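Local structure of possible hydrolase (Mycobacterium tuberculosis, 6WYN) at residues F87-G92 and A111-G116; W98-V103 and D315-L320; V152-G157 and S308-Q313; L177-P182 and L275-S280. The protein hydrolyses carboxylic esters, with a preference for short, straight-chain alkyl esters, and is likely involved in ester and lipid metabolism. All coordinates share one frame; numbering follows the deposited sequence.

Interaction 1 (F87-G92 and A111-G116); sequences FLHGGG and AVDLPG
The imidazole of H89 is the main bump of this contact, and it fits a hollow formed by the backbone of V112 to L114 and the side chain of L114. L114 covers one face of the ring, its CG 3.9 Å from the centroid of the H89 ring in a CH-pi contact displaced toward the rim. V112 O and D113 CA border the ring edge. H89 CG is wedged between the backbone N and the carbonyl carbon (chi1 66°), which swings the ring across to the other segment. Two bonds then fix its rotation: H89 ND1 donates to G90 O at 2.7 Å within the ring plane, while H89 NE2 accepts from L114 N at 3.0 Å, the donor 32° out of that plane. The NE2 atom is thus an acceptor and ND1 carries the proton.

Behind the ring the chains run as parallel strands, with V112 N bonded to F87 O at 3.1 Å. A water bridges the strands where they part, donating to F87 O and to V112 O (2.6 Å). L88 and V112 lie side by side, L88 CD2 resting 3.9 Å from V112 CB, and helix 130-144 packs against V112 and L114. Strand 85-88, helix 99-105 and strand 109-112 make up a beta-alpha-beta unit of the alpha/beta hydrolase fold; the loop that follows strand 85-88 carries G91, which is involved in substrate selectivity.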
loop_
_atom_site.group_PDB
_atom_site.type_symbol
_atom_site.label_atom_id
_atom_site.label_comp_id
_atom_site.label_asym_id
_atom_site.label_seq_id
_atom_site.Cartn_x
_atom_site.Cartn_y
_atom_site.Cartn_z
ATOM N N PHE A 87 -2.561 6.403 4.065
ATOM C CA PHE A 87 -2.579 5.325 3.063
ATOM C C PHE A 87 -1.365 4.431 3.301
ATOM O O PHE A 87 -0.248 4.991 3.442
ATOM C CB PHE A 87 -2.544 5.919 1.659
ATOM C CG PHE A 87 -3.784 6.649 1.230
ATOM C CD1 PHE A 87 -3.927 8.002 1.451
ATOM C CD2 PHE A 87 -4.790 5.975 0.545
ATOM C CE1 PHE A 87 -5.059 8.692 1.021
ATOM C CE2 PHE A 87 -5.938 6.645 0.156
ATOM C CZ PHE A 87 -6.063 7.996 0.371
ATOM N N LEU A 88 -1.580 3.120 3.319
ATOM C CA LEU A 88 -0.521 2.098 3.474
ATOM C C LEU A 88 -0.569 1.171 2.269
ATOM O O LEU A 88 -1.571 0.466 2.112
ATOM C CB LEU A 88 -0.724 1.353 4.786
ATOM C CG LEU A 88 -0.866 2.256 6.020
ATOM C CD1 LEU A 88 -1.011 1.434 7.276
ATOM C CD2 LEU A 88 0.381 3.124 6.207
ATOM N N HIS A 89 0.490 1.169 1.473
ATOM C CA HIS A 89 0.631 0.315 0.272
ATOM C C HIS A 89 0.799 -1.183 0.580
ATOM O O HIS A 89 0.911 -1.624 1.756
ATOM C CB HIS A 89 1.841 0.824 -0.513
ATOM C CG HIS A 89 3.129 0.646 0.212
ATOM N ND1 HIS A 89 3.788 -0.574 0.242
ATOM C CD2 HIS A 89 3.909 1.541 0.880
ATOM C CE1 HIS A 89 4.917 -0.414 0.934
ATOM N NE2 HIS A 89 5.022 0.867 1.297
ATOM N N GLY A 90 0.867 -1.972 -0.483
ATOM C CA GLY A 90 1.024 -3.434 -0.364
ATOM C C GLY A 90 2.479 -3.885 -0.362
ATOM O O GLY A 90 3.423 -3.085 -0.633
ATOM N N GLY A 91 2.683 -5.181 -0.113
ATOM C CA GLY A 91 3.979 -5.831 -0.418
ATOM C C GLY A 91 4.492 -5.481 -1.795
ATOM O O GLY A 91 3.717 -5.565 -2.806
ATOM N N GLY A 92 5.791 -5.173 -1.889
ATOM C CA GLY A 92 6.458 -4.896 -3.171
ATOM C C GLY A 92 6.076 -3.553 -3.759
ATOM O O GLY A 92 6.367 -3.335 -4.952
ATOM N N ALA A 111 0.973 9.275 2.795
ATOM C CA ALA A 111 1.219 7.964 2.176
ATOM C C ALA A 111 2.577 7.460 2.673
ATOM O O ALA A 111 3.622 8.013 2.334
ATOM C CB ALA A 111 1.112 8.074 0.675
ATOM N N VAL A 112 2.496 6.428 3.491
ATOM C CA VAL A 112 3.726 5.977 4.170
ATOM C C VAL A 112 4.451 4.878 3.417
ATOM O O VAL A 112 3.781 4.057 2.829
ATOM C CB VAL A 112 3.371 5.480 5.580
ATOM C CG1 VAL A 112 4.610 5.090 6.327
ATOM C CG2 VAL A 112 2.583 6.513 6.365
ATOM N N ASP A 113 5.779 4.924 3.425
ATOM C CA ASP A 113 6.593 3.776 2.957
ATOM C C ASP A 113 6.710 2.780 4.119
ATOM O O ASP A 113 7.207 3.163 5.166
ATOM C CB ASP A 113 7.978 4.184 2.466
ATOM C CG ASP A 113 8.033 4.937 1.136
ATOM O OD1 ASP A 113 7.162 4.670 0.272
ATOM O OD2 ASP A 113 8.967 5.788 0.953
ATOM N N LEU A 114 6.160 1.577 3.964
ATOM C CA LEU A 114 6.275 0.509 4.953
ATOM C C LEU A 114 7.764 0.184 5.113
ATOM O O LEU A 114 8.527 0.283 4.177
ATOM C CB LEU A 114 5.491 -0.730 4.508
ATOM C CG LEU A 114 3.964 -0.611 4.467
ATOM C CD1 LEU A 114 3.422 -1.948 4.057
ATOM C CD2 LEU A 114 3.356 -0.136 5.793
ATOM N N PRO A 115 8.198 -0.292 6.298
ATOM C CA PRO A 115 9.534 -0.861 6.445
ATOM C C PRO A 115 9.839 -1.763 5.257
ATOM O O PRO A 115 8.984 -2.534 4.746
ATOM C CB PRO A 115 9.439 -1.608 7.769
ATOM C CG PRO A 115 8.458 -0.811 8.536
ATOM C CD PRO A 115 7.421 -0.327 7.537
ATOM N N GLY A 116 11.053 -1.661 4.783
ATOM C CA GLY A 116 11.553 -2.501 3.700
ATOM C C GLY A 116 11.145 -2.026 2.332
ATOM O O GLY A 116 11.376 -2.755 1.376
HETATM O O HOH W 1 1.618 3.979 1.328
#

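Interaction 2 (W98-V103 and D315-L320); sequences WDTVIV and DQPRAL
T100 and V101 on one helix meet the ring of P317 at the start of another, and L320, one turn further on, touches both V101 and the indole of W98. The closest approach is T100 CG2 to P317 CB, at 3.6 Å; the methyl also lies close to CG of the same ring. V101 CG2 touches the flank of the proline, 4.0 Å from P317 CB, and is 4.1 Å from L320 CD2. That leucine methyl also meets the rim of the indole near its plane, 4.0 Å from W98 CZ3. No hydrogen bond crosses between the segments, so the join is made by side-chain packing.

The torsions sort the branches of T100: CG2 stands opposite the backbone N and faces the proline, while OG1, beside that N (chi1 -64°), bonds instead to Q55 and N52. Q316 is the N-cap residue of the second helix, and its carbonyl receives L320 N at 3.1 Å, a first-turn bond of the helix; three residues apart, P317 and L320 face the same side. In the other segment I102 N bonds to W98 O at 2.8 Å.

Further out, Q313 of helix 312-315 touches W98, V101 and L320, and the W98 ring meets F87 of strand 85-88. Helix 49-55 also adjoins the contact, with Q55 against P317, and helices 99-105 and 317-328 pack together beside the central sheet.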
loop_
_atom_site.group_PDB
_atom_site.type_symbol
_atom_site.label_atom_id
_atom_site.label_comp_id
_atom_site.label_asym_id
_atom_site.label_seq_id
_atom_site.Cartn_x
_atom_site.Cartn_y
_atom_site.Cartn_z
ATOM N N TRP A 98 -0.148 5.353 -4.359
ATOM C CA TRP A 98 -1.364 6.137 -4.046
ATOM C C TRP A 98 -1.473 7.465 -4.801
ATOM O O TRP A 98 -2.490 8.122 -4.595
ATOM C CB TRP A 98 -1.468 6.373 -2.562
ATOM C CG TRP A 98 -1.484 5.133 -1.766
ATOM C CD1 TRP A 98 -0.474 4.605 -1.010
ATOM C CD2 TRP A 98 -2.587 4.232 -1.682
ATOM N NE1 TRP A 98 -0.918 3.484 -0.370
ATOM C CE2 TRP A 98 -2.187 3.195 -0.808
ATOM C CE3 TRP A 98 -3.866 4.213 -2.242
ATOM C CZ2 TRP A 98 -3.029 2.135 -0.500
ATOM C CZ3 TRP A 98 -4.686 3.156 -1.947
ATOM C CH2 TRP A 98 -4.296 2.173 -1.033
ATOM N N ASP A 99 -0.488 7.864 -5.602
ATOM C CA ASP A 99 -0.432 9.228 -6.203
ATOM C C ASP A 99 -1.771 9.560 -6.902
ATOM O O ASP A 99 -2.313 10.657 -6.719
ATOM C CB ASP A 99 0.747 9.346 -7.164
ATOM C CG ASP A 99 2.128 9.342 -6.525
ATOM O OD1 ASP A 99 2.212 9.320 -5.243
ATOM O OD2 ASP A 99 3.115 9.333 -7.322
ATOM N N THR A 100 -2.270 8.650 -7.722
ATOM C CA THR A 100 -3.454 8.928 -8.567
ATOM C C THR A 100 -4.620 9.109 -7.643
ATOM O O THR A 100 -5.325 10.120 -7.777
ATOM C CB THR A 100 -3.669 7.879 -9.660
ATOM O OG1 THR A 100 -2.563 7.926 -10.558
ATOM C CG2 THR A 100 -4.965 8.135 -10.409
ATOM N N VAL A 101 -4.816 8.179 -6.711
ATOM C CA VAL A 101 -5.948 8.271 -5.765
ATOM C C VAL A 101 -5.855 9.592 -4.979
ATOM O O VAL A 101 -6.875 10.252 -4.748
ATOM C CB VAL A 101 -6.003 7.022 -4.863
ATOM C CG1 VAL A 101 -6.863 7.218 -3.646
ATOM C CG2 VAL A 101 -6.457 5.792 -5.629
ATOM N N ILE A 102 -4.681 9.906 -4.440
ATOM C CA ILE A 102 -4.537 11.099 -3.575
ATOM C C ILE A 102 -4.801 12.358 -4.418
ATOM O O ILE A 102 -5.511 13.207 -3.949
ATOM C CB ILE A 102 -3.178 11.050 -2.868
ATOM C CG1 ILE A 102 -3.257 9.944 -1.821
ATOM C CG2 ILE A 102 -2.811 12.388 -2.252
ATOM C CD1 ILE A 102 -1.958 9.717 -1.124
ATOM N N VAL A 103 -4.288 12.429 -5.623
ATOM C CA VAL A 103 -4.455 13.616 -6.514
ATOM C C VAL A 103 -5.947 13.747 -6.846
ATOM O O VAL A 103 -6.517 14.846 -6.694
ATOM C CB VAL A 103 -3.539 13.494 -7.749
ATOM C CG1 VAL A 103 -3.898 14.467 -8.893
ATOM C CG2 VAL A 103 -2.106 13.734 -7.334
ATOM N N ASP A 315 -5.309 -0.335 -10.833
ATOM C CA ASP A 315 -6.136 -0.770 -11.989
ATOM C C ASP A 315 -7.367 0.128 -12.130
ATOM O O ASP A 315 -7.725 0.412 -13.216
ATOM C CB ASP A 315 -6.564 -2.216 -11.854
ATOM C CG ASP A 315 -5.407 -3.193 -11.822
ATOM O OD1 ASP A 315 -4.241 -2.782 -12.040
ATOM O OD2 ASP A 315 -5.669 -4.371 -11.502
ATOM N N GLN A 316 -8.036 0.526 -11.065
ATOM C CA GLN A 316 -9.270 1.347 -11.164
ATOM C C GLN A 316 -9.216 2.464 -10.135
ATOM O O GLN A 316 -10.063 2.566 -9.279
ATOM C CB GLN A 316 -10.515 0.453 -10.998
ATOM C CG GLN A 316 -10.714 -0.586 -12.121
ATOM C CD GLN A 316 -10.930 -0.007 -13.507
ATOM O OE1 GLN A 316 -11.344 1.121 -13.629
ATOM N NE2 GLN A 316 -10.593 -0.751 -14.558
ATOM N N PRO A 317 -8.239 3.385 -10.190
ATOM C CA PRO A 317 -8.143 4.419 -9.148
ATOM C C PRO A 317 -9.375 5.340 -9.046
ATOM O O PRO A 317 -9.787 5.716 -7.944
ATOM C CB PRO A 317 -6.889 5.202 -9.561
ATOM C CG PRO A 317 -6.623 4.847 -11.011
ATOM C CD PRO A 317 -7.158 3.438 -11.191
ATOM N N ARG A 318 -10.037 5.599 -10.185
ATOM C CA ARG A 318 -11.207 6.517 -10.201
ATOM C C ARG A 318 -12.302 5.875 -9.377
ATOM O O ARG A 318 -12.931 6.579 -8.559
ATOM C CB ARG A 318 -11.654 6.875 -11.625
ATOM C CG ARG A 318 -10.667 7.719 -12.428
ATOM C CD ARG A 318 -11.112 8.063 -13.861
ATOM N NE ARG A 318 -10.035 8.598 -14.703
ATOM C CZ ARG A 318 -10.119 8.896 -16.014
ATOM N NH1 ARG A 318 -11.235 8.685 -16.694
ATOM N NH2 ARG A 318 -9.080 9.390 -16.664
ATOM N N ALA A 319 -12.511 4.567 -9.527
ATOM C CA ALA A 319 -13.581 3.872 -8.760
ATOM C C ALA A 319 -13.167 3.873 -7.279
ATOM O O ALA A 319 -13.993 4.134 -6.412
ATOM C CB ALA A 319 -13.792 2.473 -9.336
ATOM N N LEU A 320 -11.865 3.707 -6.982
ATOM C CA LEU A 320 -11.430 3.754 -5.559
ATOM C C LEU A 320 -11.594 5.162 -4.947
ATOM O O LEU A 320 -11.976 5.274 -3.769
ATOM C CB LEU A 320 -9.999 3.213 -5.426
ATOM C CG LEU A 320 -9.542 3.083 -3.974
ATOM C CD1 LEU A 320 -10.552 2.251 -3.196
ATOM C CD2 LEU A 320 -8.156 2.448 -3.884
#

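Interaction 3 (V152-G157 and S308-Q313); sequences VGMSLG and SGHSVQ
Apolar and aromatic contacts centre on M154, whose methyl sits over one face of the H310 imidazole. M154 CE lies 3.7 Å from the centroid of the H310 ring, 24° off the normal, a CH-pi contact shifted toward the CD2 and NE2 rim. The chain gets there with M154 CG anti to the backbone N (chi1 -176°) and a bend at chi2. The same methyl touches the backbone of S311, 3.7 Å from S311 CA. F283 also stacks on the H310 ring.

Among the polar approaches, S155 OG comes to the edge of the imidazole in its plane, 3.2 Å from H310 NE2. S155 adopts a strained backbone conformation with positive phi (46°) in the sharp turn between strand 150-154 and helix 156-167, the nucleophile elbow of alpha/beta hydrolases, with G153 and G157 as the glycines of its GxSxG sequence. S155 is assigned as the nucleophile and H310 and D179 as the other active-site residues; D179 accepts a hydrogen bond from H310 ND1 and so helps to orient the ring.

The side chain of Q313 crosses that of M154 at about a right angle. Q313 NE2 points almost straight at the sulfur in a weak, long hydrogen bond, 3.6 Å to M154 SD, and also bonds to T97. The amide oxygen, Q313 OE1, is buried without a polar partner, 3.6 Å from M154 CG.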
loop_
_atom_site.group_PDB
_atom_site.type_symbol
_atom_site.label_atom_id
_atom_site.label_comp_id
_atom_site.label_asym_id
_atom_site.label_seq_id
_atom_site.Cartn_x
_atom_site.Cartn_y
_atom_site.Cartn_z
ATOM N N VAL A 152 -6.512 3.889 4.992
ATOM C CA VAL A 152 -6.691 3.034 3.812
ATOM C C VAL A 152 -5.430 2.217 3.674
ATOM O O VAL A 152 -4.373 2.837 3.525
ATOM C CB VAL A 152 -6.924 3.887 2.574
ATOM C CG1 VAL A 152 -7.112 3.030 1.338
ATOM C CG2 VAL A 152 -8.070 4.849 2.802
ATOM N N GLY A 153 -5.572 0.894 3.645
ATOM C CA GLY A 153 -4.439 -0.013 3.500
ATOM C C GLY A 153 -4.707 -1.057 2.462
ATOM O O GLY A 153 -5.760 -1.758 2.558
ATOM N N MET A 154 -3.757 -1.271 1.574
ATOM C CA MET A 154 -3.874 -2.363 0.576
ATOM C C MET A 154 -3.004 -3.568 0.991
ATOM O O MET A 154 -1.807 -3.395 1.337
ATOM C CB MET A 154 -3.454 -1.854 -0.801
ATOM C CG MET A 154 -3.644 -2.876 -1.874
ATOM S SD MET A 154 -2.019 -3.414 -2.407
ATOM C CE MET A 154 -2.418 -4.668 -3.622
ATOM N N SER A 155 -3.546 -4.778 0.898
ATOM C CA SER A 155 -2.787 -6.046 1.176
ATOM C C SER A 155 -1.952 -5.951 2.494
ATOM O O SER A 155 -2.539 -5.788 3.549
ATOM C CB SER A 155 -1.995 -6.470 -0.024
ATOM O OG SER A 155 -1.795 -7.888 0.018
ATOM N N LEU A 156 -0.637 -6.102 2.494
ATOM C CA LEU A 156 0.176 -5.967 3.740
ATOM C C LEU A 156 -0.171 -4.677 4.500
ATOM O O LEU A 156 -0.290 -4.699 5.724
ATOM C CB LEU A 156 1.642 -5.962 3.317
ATOM C CG LEU A 156 2.678 -5.867 4.436
ATOM C CD1 LEU A 156 2.513 -7.001 5.467
ATOM C CD2 LEU A 156 4.069 -5.919 3.817
ATOM N N GLY A 157 -0.345 -3.574 3.775
ATOM C CA GLY A 157 -0.796 -2.301 4.334
ATOM C C GLY A 157 -2.104 -2.380 5.062
ATOM O O GLY A 157 -2.239 -1.700 6.091
ATOM N N SER A 308 -10.926 -4.711 -11.963
ATOM C CA SER A 308 -9.716 -4.482 -11.133
ATOM C C SER A 308 -9.164 -5.826 -10.694
ATOM O O SER A 308 -9.946 -6.684 -10.229
ATOM C CB SER A 308 -10.002 -3.612 -9.938
ATOM O OG SER A 308 -8.816 -3.449 -9.155
ATOM N N GLY A 309 -7.845 -5.973 -10.794
ATOM C CA GLY A 309 -7.096 -6.974 -10.024
ATOM C C GLY A 309 -6.909 -6.521 -8.575
ATOM O O GLY A 309 -7.689 -5.669 -8.062
ATOM N N HIS A 310 -5.918 -7.120 -7.930
ATOM C CA HIS A 310 -5.574 -7.004 -6.495
ATOM C C HIS A 310 -5.235 -5.547 -6.162
ATOM O O HIS A 310 -5.700 -5.064 -5.142
ATOM C CB HIS A 310 -4.399 -7.974 -6.259
ATOM C CG HIS A 310 -3.953 -8.050 -4.840
ATOM N ND1 HIS A 310 -4.845 -8.249 -3.816
ATOM C CD2 HIS A 310 -2.718 -8.076 -4.285
ATOM C CE1 HIS A 310 -4.200 -8.290 -2.667
ATOM N NE2 HIS A 310 -2.895 -8.192 -2.926
ATOM N N SER A 311 -4.454 -4.889 -7.010
ATOM C CA SER A 311 -4.014 -3.484 -6.801
ATOM C C SER A 311 -5.050 -2.531 -7.387
ATOM O O SER A 311 -4.862 -1.996 -8.514
ATOM C CB SER A 311 -2.622 -3.247 -7.320
ATOM O OG SER A 311 -2.176 -1.994 -6.824
ATOM N N VAL A 312 -6.146 -2.365 -6.642
ATOM C CA VAL A 312 -7.324 -1.569 -7.077
ATOM C C VAL A 312 -6.852 -0.126 -7.337
ATOM O O VAL A 312 -7.287 0.503 -8.361
ATOM C CB VAL A 312 -8.439 -1.619 -6.026
ATOM C CG1 VAL A 312 -9.621 -0.798 -6.505
ATOM C CG2 VAL A 312 -8.882 -3.033 -5.683
ATOM N N GLN A 313 -5.950 0.393 -6.492
ATOM C CA GLN A 313 -5.432 1.765 -6.668
ATOM C C GLN A 313 -4.654 1.904 -7.970
ATOM O O GLN A 313 -4.523 3.077 -8.450
ATOM C CB GLN A 313 -4.598 2.202 -5.463
ATOM C CG GLN A 313 -3.244 1.516 -5.367
ATOM C CD GLN A 313 -3.286 0.242 -4.556
ATOM O OE1 GLN A 313 -4.358 -0.339 -4.325
ATOM N NE2 GLN A 313 -2.102 -0.227 -4.134
#

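Interaction 4 (L177-P182 and L275-S280); sequences LVDVTP and LVRGGS
The turn carrying D179, assigned as the acid of the Ser-His-Asp triad, is held here against the neighbouring strand of the central sheet. Strands 174-178 and 273-278 run parallel, L177 beside L275 and V178 beside V276. V276 N donates to L177 O at 2.8 Å, and D179 N continues the ladder with a short 2.6 Å bond to V276 O.

Past V178 the chain turns away from the strand, D179 taking positive phi (49°), yet the aspartate side chain still reaches back across the gap. Its OD1 accepts G278 N at 3.0 Å, the donor approaching from above the carboxylate plane, 56° out of it. R277 CA and CB lie beside the same oxygen. The arginine head makes no direct salt bridge: R277 NE is 4.5 Å from D179 OD1, and it donates to a water in the guanidinium plane, which lies 2.8 Å from D179 OD1. The other oxygen, OD2, receives H310 ND1 and is also bonded by S281, so both oxygens of the carboxylate are held.

On the leucine side of the sheet, the CD1 branch of L275 lies 4.0 Å from L177 CB and 3.5 Å from V180 O, a buried carbonyl without a polar partner. The acid follows strand 174-178, the next strand after the nucleophile strand in chain order, and not strand 273-278, where the canonical alpha/beta hydrolase fold carries it; this is a known variant placement of the catalytic acid, and D179 still bonds to H310.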
loop_
_atom_site.group_PDB
_atom_site.type_symbol
_atom_site.label_atom_id
_atom_site.label_comp_id
_atom_site.label_asym_id
_atom_site.label_seq_id
_atom_site.Cartn_x
_atom_site.Cartn_y
_atom_site.Cartn_z
ATOM N N LEU A 177 -9.920 -1.436 3.875
ATOM C CA LEU A 177 -9.035 -2.541 3.467
ATOM C C LEU A 177 -9.143 -2.685 1.960
ATOM O O LEU A 177 -10.304 -2.920 1.447
ATOM C CB LEU A 177 -9.460 -3.843 4.157
ATOM C CG LEU A 177 -9.341 -3.885 5.675
ATOM C CD1 LEU A 177 -9.747 -5.255 6.172
ATOM C CD2 LEU A 177 -7.918 -3.598 6.150
ATOM N N VAL A 178 -8.022 -2.660 1.251
ATOM C CA VAL A 178 -8.063 -2.898 -0.216
ATOM C C VAL A 178 -7.592 -4.314 -0.502
ATOM O O VAL A 178 -6.388 -4.604 -0.366
ATOM C CB VAL A 178 -7.314 -1.809 -0.984
ATOM C CG1 VAL A 178 -7.351 -2.007 -2.480
ATOM C CG2 VAL A 178 -7.886 -0.455 -0.629
ATOM N N ASP A 179 -8.548 -5.141 -0.981
ATOM C CA ASP A 179 -8.365 -6.522 -1.463
ATOM C C ASP A 179 -7.549 -7.372 -0.483
ATOM O O ASP A 179 -6.709 -8.130 -0.939
ATOM C CB ASP A 179 -7.756 -6.518 -2.866
ATOM C CG ASP A 179 -8.213 -7.697 -3.725
ATOM O OD1 ASP A 179 -9.423 -7.889 -3.827
ATOM O OD2 ASP A 179 -7.339 -8.448 -4.266
ATOM N N VAL A 180 -7.872 -7.350 0.794
ATOM C CA VAL A 180 -7.215 -8.253 1.764
ATOM C C VAL A 180 -8.100 -8.508 2.986
ATOM O O VAL A 180 -8.860 -7.637 3.390
ATOM C CB VAL A 180 -5.852 -7.653 2.178
ATOM C CG1 VAL A 180 -6.060 -6.452 3.092
ATOM C CG2 VAL A 180 -4.952 -8.703 2.815
ATOM N N THR A 181 -7.905 -9.676 3.596
ATOM C CA THR A 181 -8.320 -9.998 4.989
ATOM C C THR A 181 -7.147 -10.760 5.626
ATOM O O THR A 181 -6.272 -11.241 4.916
ATOM C CB THR A 181 -9.608 -10.841 5.027
ATOM O OG1 THR A 181 -9.214 -12.181 4.709
ATOM C CG2 THR A 181 -10.676 -10.384 4.050
ATOM N N PRO A 182 -7.114 -10.967 6.956
ATOM C CA PRO A 182 -6.057 -11.788 7.555
ATOM C C PRO A 182 -5.937 -13.151 6.873
ATOM O O PRO A 182 -4.843 -13.535 6.459
ATOM C CB PRO A 182 -6.517 -11.902 8.989
ATOM C CG PRO A 182 -7.204 -10.583 9.205
ATOM C CD PRO A 182 -8.043 -10.408 7.955
ATOM N N LEU A 275 -14.447 -3.025 3.128
ATOM C CA LEU A 275 -13.539 -3.804 2.278
ATOM C C LEU A 275 -13.795 -3.373 0.858
ATOM O O LEU A 275 -14.985 -3.161 0.505
ATOM C CB LEU A 275 -13.804 -5.302 2.489
ATOM C CG LEU A 275 -13.124 -6.290 1.545
ATOM C CD1 LEU A 275 -11.613 -6.256 1.756
ATOM C CD2 LEU A 275 -13.649 -7.700 1.805
ATOM N N VAL A 276 -12.732 -3.317 0.063
ATOM C CA VAL A 276 -12.800 -3.042 -1.389
ATOM C C VAL A 276 -12.166 -4.238 -2.057
ATOM O O VAL A 276 -10.937 -4.428 -1.815
ATOM C CB VAL A 276 -12.126 -1.716 -1.796
ATOM C CG1 VAL A 276 -12.229 -1.483 -3.304
ATOM C CG2 VAL A 276 -12.701 -0.533 -1.049
ATOM N N ARG A 277 -12.924 -4.989 -2.863
ATOM C CA ARG A 277 -12.300 -6.079 -3.632
ATOM C C ARG A 277 -12.131 -5.659 -5.086
ATOM O O ARG A 277 -12.976 -4.899 -5.609
ATOM C CB ARG A 277 -13.120 -7.381 -3.595
ATOM C CG ARG A 277 -13.082 -8.151 -2.285
ATOM C CD ARG A 277 -13.834 -9.489 -2.396
ATOM N NE ARG A 277 -13.378 -10.087 -3.638
ATOM C CZ ARG A 277 -14.167 -10.408 -4.686
ATOM N NH1 ARG A 277 -15.480 -10.319 -4.565
ATOM N NH2 ARG A 277 -13.638 -10.813 -5.846
ATOM N N GLY A 278 -11.140 -6.229 -5.720
ATOM C CA GLY A 278 -11.032 -6.289 -7.185
ATOM C C GLY A 278 -11.899 -7.415 -7.719
ATOM O O GLY A 278 -11.707 -8.545 -7.277
ATOM N N GLY A 279 -12.877 -7.074 -8.562
ATOM C CA GLY A 279 -13.788 -8.015 -9.257
ATOM C C GLY A 279 -13.087 -9.085 -10.072
ATOM O O GLY A 279 -13.645 -10.176 -10.186
ATOM N N SER A 280 -11.899 -8.813 -10.601
ATOM C CA SER A 280 -11.039 -9.795 -11.307
ATOM C C SER A 280 -9.949 -10.355 -10.378
ATOM O O SER A 280 -9.052 -10.994 -10.856
ATOM C CB SER A 280 -10.436 -9.206 -12.530
ATOM O OG SER A 280 -11.494 -8.731 -13.343
HETATM O O HOH W 2 -10.502 -10.460 -4.274
#

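From the N terminus, interaction 1 closes the first and shortest loop, joining strands 85-88 and 109-112. Helix 99-105 lies inside that loop and opens interaction 2, whose partner comes some 210 residues later, so interactions 1 and 2 cross. Interaction 3 opens at strand 150-154, after interaction 1 has closed, and ends within the long loop of interaction 2; interaction 4 is nested inside interaction 3. Strands 109-112, 85-88, 150-154, 174-178 and 273-278 are successive neighbours in one sheet, which unites interactions 1, 3 and 4. Interactions 3 and 4 bring together the three residues assigned to the catalytic triad, while interaction 2 ties the C-terminal helix to helix 99-105 beside the sheet.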